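Local coordinates for imelysin-like protein (Psychrobacter arcticus, PDB 3PF0) that is of unknown function but belongs to the imelysin-like M75 peptidase family and has been proposed to be a metalloendopeptidase, at residues 52-55 against 56-60; 217-220 against 221-224. All coordinates share one frame; numbering follows the deposited sequence. Where two conformers were deposited one is given.

Contact 1. Residues 52-55 against 56-60; sequences KTYL and THVAN
The carbonyl oxygen of Lys52 is gripped twice by one residue a helical turn later. Thr56 OG1 donates to Lys52 O at 2.7 Å, and Thr56 N donates to the same oxygen at 2.9 Å, the two arriving from opposite faces of the carbonyl plane, the hydroxyl 38° out of it. With OG1 anti to its own carbonyl carbon (chi1 -59°), the hydroxyl swings back beside the backbone N, and a threonine thus settles its polar end on the preceding turn of its own helix. The regular i to i+4 ladder continues through His57 N to Thr53 O, Val58 N to Tyr54 O and Ala59 N to Leu55 O.

On another side of the helix, Val58 CG2 sits over one face of the Tyr54 ring in a CH-pi contact, 3.8 Å from the centroid and displaced toward the rim, where CZ is its nearest ring atom. The His57 ring turns an edge to Tyr54 O, with CD2 3.7 Å from that oxygen. Tyr54 OH is hydrogen-bonded to Trp230 NE1. Replacing Tyr54 by an alanine is likely to strip Val58 CG2 of its aromatic cover and leave Trp230 NE1 without this partner.

All this lies near the start of helix 48-84: His57 is hydrogen-bonded through ND1 to Asp61 on the same helix and through NE2 to Asp285 in a loop, while Tyr54 packs against helices 225-250 and 286-292.

Contact 2. Residues 217-220 against 221-224; sequences IDKT and AESD
Lys219 and Glu222 run their side chains past each other at a slant, meeting through the inner part of the lysine and the carboxylate end of the glutamate. Glu222 CG lies between its backbone N and carbonyl carbon (chi1 54°), and a bend at chi2 folds the chain back over the turn; CD thereby comes to 3.9 Å from Lys219 CB, and OE2 to 3.8 Å from Lys219 CG. The lysine, by contrast, is extended beyond CG and carries its amino group onward, leaving NZ 5.4 Å from Glu222 OE2. The opposite charges are therefore near without forming a salt bridge, and any attraction between them is probably modest at this exposed surface.

In the backbone of the same turn, Lys219 O accepts two bonds. Glu222 N comes at 3.2 Å from well above the carbonyl plane, 57° out of it; this is the i to i+3 bond of a beta turn, and the near-helical backbone angles of Thr220 and Ala221 place it close to type I. Ser223 N adds an i to i+4 bond to the same oxygen at 3.0 Å, nearly in line with the carbonyl bond. Thr220 CA adds a CA-H...O contact to Ser223 O, at 3.5 Å.

The turn belongs to the connection between helices 183-214 and 225-250. Asp224 holds the N-cap position of the second helix, but its side chain makes no capping bond and instead forms a salt bridge with Arg355; Thr220 OG1 is hydrogen-bonded to Ala48 O, at the start of helix 48-84.

Overall arrangement
The two contacts come in series along the chain, contact 1 near the start of helix 48-84 and contact 2 in the loop joining helices 183-214 and 225-250, yet their centres are about 13 Å apart. They meet directly: Ile217 packs on Lys52, Leu55 and Thr56, and Thr220 CG2 approaches Lys52 N. Helix 225-250, which follows contact 2, also supplies Leu227 and Trp230 to the surroundings of contact 1. In this largely helical, single-chain protein, which lacks strands, an early helical turn and a much later interhelical loop are thus brought together on the same side of the chain's centre, joining sequence-distant parts of the fold.

Contact 1. Residues 52-55 against 56-60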
ATOM      1  N   LYS A  52     -18.924  17.057  -0.095  1.00 46.31           N
ATOM      2  CA  LYS A  52     -18.597  17.037   1.335  1.00 44.91           C
ATOM      3  C   LYS A  52     -18.913  15.649   1.940  1.00 47.71           C
ATOM      4  O   LYS A  52     -18.062  15.080   2.630  1.00 45.31           O
ATOM      5  CB  LYS A  52     -19.368  18.149   2.072  1.00 47.98           C
ATOM      6  CG  LYS A  52     -19.114  18.224   3.574  1.00 51.02           C
ATOM      7  CD  LYS A  52     -19.997  19.268   4.231  1.00 59.93           C
ATOM      8  CE  LYS A  52     -19.692  19.443   5.694  1.00 63.53           C
ATOM      9  NZ  LYS A  52     -20.639  20.398   6.325  1.00 73.07           N
ATOM     10  N   THR A  53     -20.119  15.111   1.643  1.00 44.92           N
ATOM     11  CA  THR A  53     -20.627  13.808   2.101  1.00 44.16           C
ATOM     12  C   THR A  53     -19.721  12.671   1.582  1.00 45.95           C
ATOM     13  O   THR A  53     -19.375  11.778   2.363  1.00 44.27           O
ATOM     14  CB  THR A  53     -22.103  13.640   1.664  1.00 56.07           C
ATOM     15  OG1 THR A  53     -22.898  14.663   2.275  1.00 57.66           O
ATOM     16  CG2 THR A  53     -22.685  12.274   2.020  1.00 55.54           C
ATOM     17  N   TYR A  54     -19.325  12.714   0.287  1.00 41.74           N
ATOM     18  CA  TYR A  54     -18.462  11.684  -0.305  1.00 40.04           C
ATOM     19  C   TYR A  54     -17.083  11.678   0.361  1.00 43.39           C
ATOM     20  O   TYR A  54     -16.633  10.610   0.775  1.00 41.62           O
ATOM     21  CB  TYR A  54     -18.343  11.837  -1.834  1.00 41.44           C
ATOM     22  CG  TYR A  54     -17.354  10.879  -2.467  1.00 41.73           C
ATOM     23  CD1 TYR A  54     -17.650   9.524  -2.595  1.00 43.53           C
ATOM     24  CD2 TYR A  54     -16.126  11.328  -2.939  1.00 41.63           C
ATOM     25  CE1 TYR A  54     -16.736   8.635  -3.163  1.00 42.98           C
ATOM     26  CE2 TYR A  54     -15.200  10.448  -3.502  1.00 41.72           C
ATOM     27  CZ  TYR A  54     -15.512   9.103  -3.617  1.00 48.56           C
ATOM     28  OH  TYR A  54     -14.601   8.244  -4.175  1.00 47.81           O
ATOM     29  N   LEU A  55     -16.440  12.861   0.493  1.00 41.59           N
ATOM     30  CA  LEU A  55     -15.118  13.030   1.115  1.00 40.81           C
ATOM     31  C   LEU A  55     -15.134  12.612   2.598  1.00 44.74           C
ATOM     32  O   LEU A  55     -14.159  12.033   3.067  1.00 43.19           O
ATOM     33  CB  LEU A  55     -14.614  14.481   0.971  1.00 41.36           C
ATOM     34  CG  LEU A  55     -14.252  14.963  -0.451  1.00 46.01           C
ATOM     35  CD1 LEU A  55     -14.184  16.467  -0.504  1.00 46.53           C
ATOM     36  CD2 LEU A  55     -12.934  14.350  -0.954  1.00 46.40           C
ATOM     37  N   THR A  56     -16.248  12.857   3.315  1.00 42.70           N
ATOM     38  CA  THR A  56     -16.428  12.447   4.716  1.00 41.87           C
ATOM     39  C   THR A  56     -16.511  10.912   4.774  1.00 45.27           C
ATOM     40  O   THR A  56     -15.926  10.301   5.672  1.00 44.04           O
ATOM     41  CB  THR A  56     -17.663  13.137   5.325  1.00 46.59           C
ATOM     42  OG1 THR A  56     -17.481  14.551   5.234  1.00 46.33           O
ATOM     43  CG2 THR A  56     -17.902  12.756   6.777  1.00 43.63           C
ATOM     44  N   HIS A  57     -17.204  10.301   3.794  1.00 42.20           N
ATOM     45  CA  HIS A  57     -17.364   8.852   3.685  1.00 41.71           C
ATOM     46  C   HIS A  57     -15.997   8.187   3.348  1.00 44.82           C
ATOM     47  O   HIS A  57     -15.691   7.117   3.876  1.00 44.66           O
ATOM     48  CB  HIS A  57     -18.463   8.524   2.648  1.00 43.54           C
ATOM     49  CG  HIS A  57     -18.254   7.253   1.892  1.00 46.53           C
ATOM     50  ND1 HIS A  57     -18.641   6.036   2.413  1.00 48.21           N
ATOM     51  CD2 HIS A  57     -17.712   7.054   0.669  1.00 47.62           C
ATOM     52  CE1 HIS A  57     -18.306   5.137   1.506  1.00 47.01           C
ATOM     53  NE2 HIS A  57     -17.747   5.704   0.439  1.00 47.16           N
ATOM     54  N   VAL A  58     -15.175   8.838   2.509  1.00 40.22           N
ATOM     55  CA  VAL A  58     -13.858   8.336   2.103  1.00 38.87           C
ATOM     56  C   VAL A  58     -12.922   8.302   3.327  1.00 41.10           C
ATOM     57  O   VAL A  58     -12.214   7.312   3.536  1.00 38.99           O
ATOM     58  CB  VAL A  58     -13.297   9.188   0.927  1.00 43.02           C
ATOM     59  CG1 VAL A  58     -11.772   9.123   0.833  1.00 41.57           C
ATOM     60  CG2 VAL A  58     -13.946   8.779  -0.393  1.00 43.41           C
ATOM     61  N   ALA A  59     -12.960   9.359   4.152  1.00 38.15           N
ATOM     62  CA  ALA A  59     -12.149   9.456   5.361  1.00 37.07           C
ATOM     63  C   ALA A  59     -12.568   8.398   6.393  1.00 40.61           C
ATOM     64  O   ALA A  59     -11.730   7.615   6.838  1.00 39.58           O
ATOM     65  CB  ALA A  59     -12.261  10.858   5.958  1.00 38.10           C
ATOM     66  N   ASN A  60     -13.865   8.323   6.699  1.00 37.84           N
ATOM     67  CA  ASN A  60     -14.414   7.432   7.713  1.00 37.98           C
ATOM     68  C   ASN A  60     -14.484   5.961   7.312  1.00 42.92           C
ATOM     69  O   ASN A  60     -14.286   5.114   8.183  1.00 42.07           O
ATOM     70  CB  ASN A  60     -15.819   7.905   8.131  1.00 37.18           C
ATOM     71  CG  ASN A  60     -15.810   9.190   8.925  1.00 54.53           C
ATOM     72  OD1 ASN A  60     -14.848   9.507   9.640  1.00 43.32           O
ATOM     73  ND2 ASN A  60     -16.901   9.944   8.852  1.00 49.04           N
TER

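Contact 2. Residues 217-220 against 221-224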
ATOM      1  N   ILE A 217     -12.745  19.240   3.219  1.00 46.04           N
ATOM      2  CA  ILE A 217     -14.142  18.827   3.344  1.00 45.95           C
ATOM      3  C   ILE A 217     -15.071  20.043   3.550  1.00 51.61           C
ATOM      4  O   ILE A 217     -16.174  20.033   3.001  1.00 52.07           O
ATOM      5  CB  ILE A 217     -14.261  17.758   4.470  1.00 47.24           C
ATOM      6  CG1 ILE A 217     -13.608  16.436   4.006  1.00 45.84           C
ATOM      7  CG2 ILE A 217     -15.709  17.524   4.933  1.00 47.76           C
ATOM      8  CD1 ILE A 217     -13.330  15.374   5.080  1.00 49.60           C
ATOM      9  N   ASP A 218     -14.608  21.076   4.298  1.00 49.77           N
ATOM     10  CA  ASP A 218     -15.372  22.291   4.604  0.50 51.71           C
ATOM     11  C   ASP A 218     -15.254  23.361   3.496  1.00 57.76           C
ATOM     12  O   ASP A 218     -15.948  24.385   3.553  1.00 60.26           O
ATOM     13  CB  ASP A 218     -14.909  22.879   5.958  0.50 53.47           C
ATOM     14  CG  ASP A 218     -13.456  23.332   6.029  0.50 61.83           C
ATOM     15  OD1 ASP A 218     -12.604  22.727   5.337  0.50 61.36           O
ATOM     16  OD2 ASP A 218     -13.164  24.267   6.807  0.50 67.89           O
ATOM     17  N   LYS A 219     -14.390  23.136   2.491  1.00 53.81           N
ATOM     18  CA  LYS A 219     -14.160  24.110   1.418  1.00 54.62           C
ATOM     19  C   LYS A 219     -14.657  23.634   0.031  1.00 57.64           C
ATOM     20  O   LYS A 219     -14.221  24.190  -0.981  1.00 57.21           O
ATOM     21  CB  LYS A 219     -12.653  24.451   1.345  1.00 56.92           C
ATOM     22  CG  LYS A 219     -12.071  25.077   2.610  1.00 73.66           C
ATOM     23  CD  LYS A 219     -10.584  25.376   2.450  1.00 85.45           C
ATOM     24  CE  LYS A 219     -10.037  26.167   3.614  1.00100.05           C
ATOM     25  NZ  LYS A 219      -8.704  26.750   3.309  1.00110.56           N
ATOM     26  N   THR A 220     -15.593  22.658  -0.021  1.00 54.16           N
ATOM     27  CA  THR A 220     -16.116  22.108  -1.289  1.00 55.13           C
ATOM     28  C   THR A 220     -16.851  23.159  -2.150  1.00 63.30           C
ATOM     29  O   THR A 220     -16.856  23.036  -3.376  1.00 63.68           O
ATOM     30  CB  THR A 220     -17.036  20.899  -1.059  1.00 60.62           C
ATOM     31  OG1 THR A 220     -18.083  21.257  -0.157  1.00 62.77           O
ATOM     32  CG2 THR A 220     -16.286  19.667  -0.559  1.00 56.08           C
ATOM     33  N   ALA A 221     -17.448  24.185  -1.514  1.00 62.39           N
ATOM     34  CA  ALA A 221     -18.185  25.251  -2.194  1.00 64.61           C
ATOM     35  C   ALA A 221     -17.273  26.175  -3.010  1.00 70.49           C
ATOM     36  O   ALA A 221     -17.727  26.718  -4.019  1.00 71.97           O
ATOM     37  CB  ALA A 221     -18.969  26.065  -1.181  1.00 66.41           C
ATOM     38  N   GLU A 222     -16.005  26.360  -2.584  1.00 66.98           N
ATOM     39  CA  GLU A 222     -15.058  27.255  -3.266  1.00 67.98           C
ATOM     40  C   GLU A 222     -14.015  26.512  -4.127  1.00 71.26           C
ATOM     41  O   GLU A 222     -13.519  27.097  -5.095  1.00 71.70           O
ATOM     42  CB  GLU A 222     -14.347  28.203  -2.275  1.00 69.54           C
ATOM     43  CG  GLU A 222     -13.652  27.528  -1.099  1.00 78.64           C
ATOM     44  CD  GLU A 222     -14.196  27.898   0.269  1.00 97.43           C
ATOM     45  OE1 GLU A 222     -15.412  27.708   0.507  1.00 88.42           O
ATOM     46  OE2 GLU A 222     -13.392  28.348   1.118  1.00 88.03           O
ATOM     47  N   SER A 223     -13.666  25.253  -3.781  1.00 66.30           N
ATOM     48  CA  SER A 223     -12.683  24.484  -4.552  1.00 64.96           C
ATOM     49  C   SER A 223     -12.913  22.982  -4.453  1.00 66.39           C
ATOM     50  O   SER A 223     -13.422  22.497  -3.441  1.00 65.35           O
ATOM     51  CB  SER A 223     -11.258  24.806  -4.101  1.00 68.56           C
ATOM     52  OG  SER A 223     -10.960  24.275  -2.820  1.00 77.49           O
ATOM     53  N   ASP A 224     -12.476  22.248  -5.496  1.00 61.72           N
ATOM     54  CA  ASP A 224     -12.548  20.787  -5.575  1.00 59.56           C
ATOM     55  C   ASP A 224     -11.184  20.162  -5.194  1.00 60.52           C
ATOM     56  O   ASP A 224     -10.836  19.085  -5.689  1.00 59.76           O
ATOM     57  CB  ASP A 224     -13.010  20.336  -6.982  1.00 61.93           C
ATOM     58  CG  ASP A 224     -12.230  20.885  -8.178  1.00 70.37           C
ATOM     59  OD1 ASP A 224     -11.162  21.512  -7.964  1.00 69.04           O
ATOM     60  OD2 ASP A 224     -12.689  20.686  -9.327  1.00 77.44           O
TER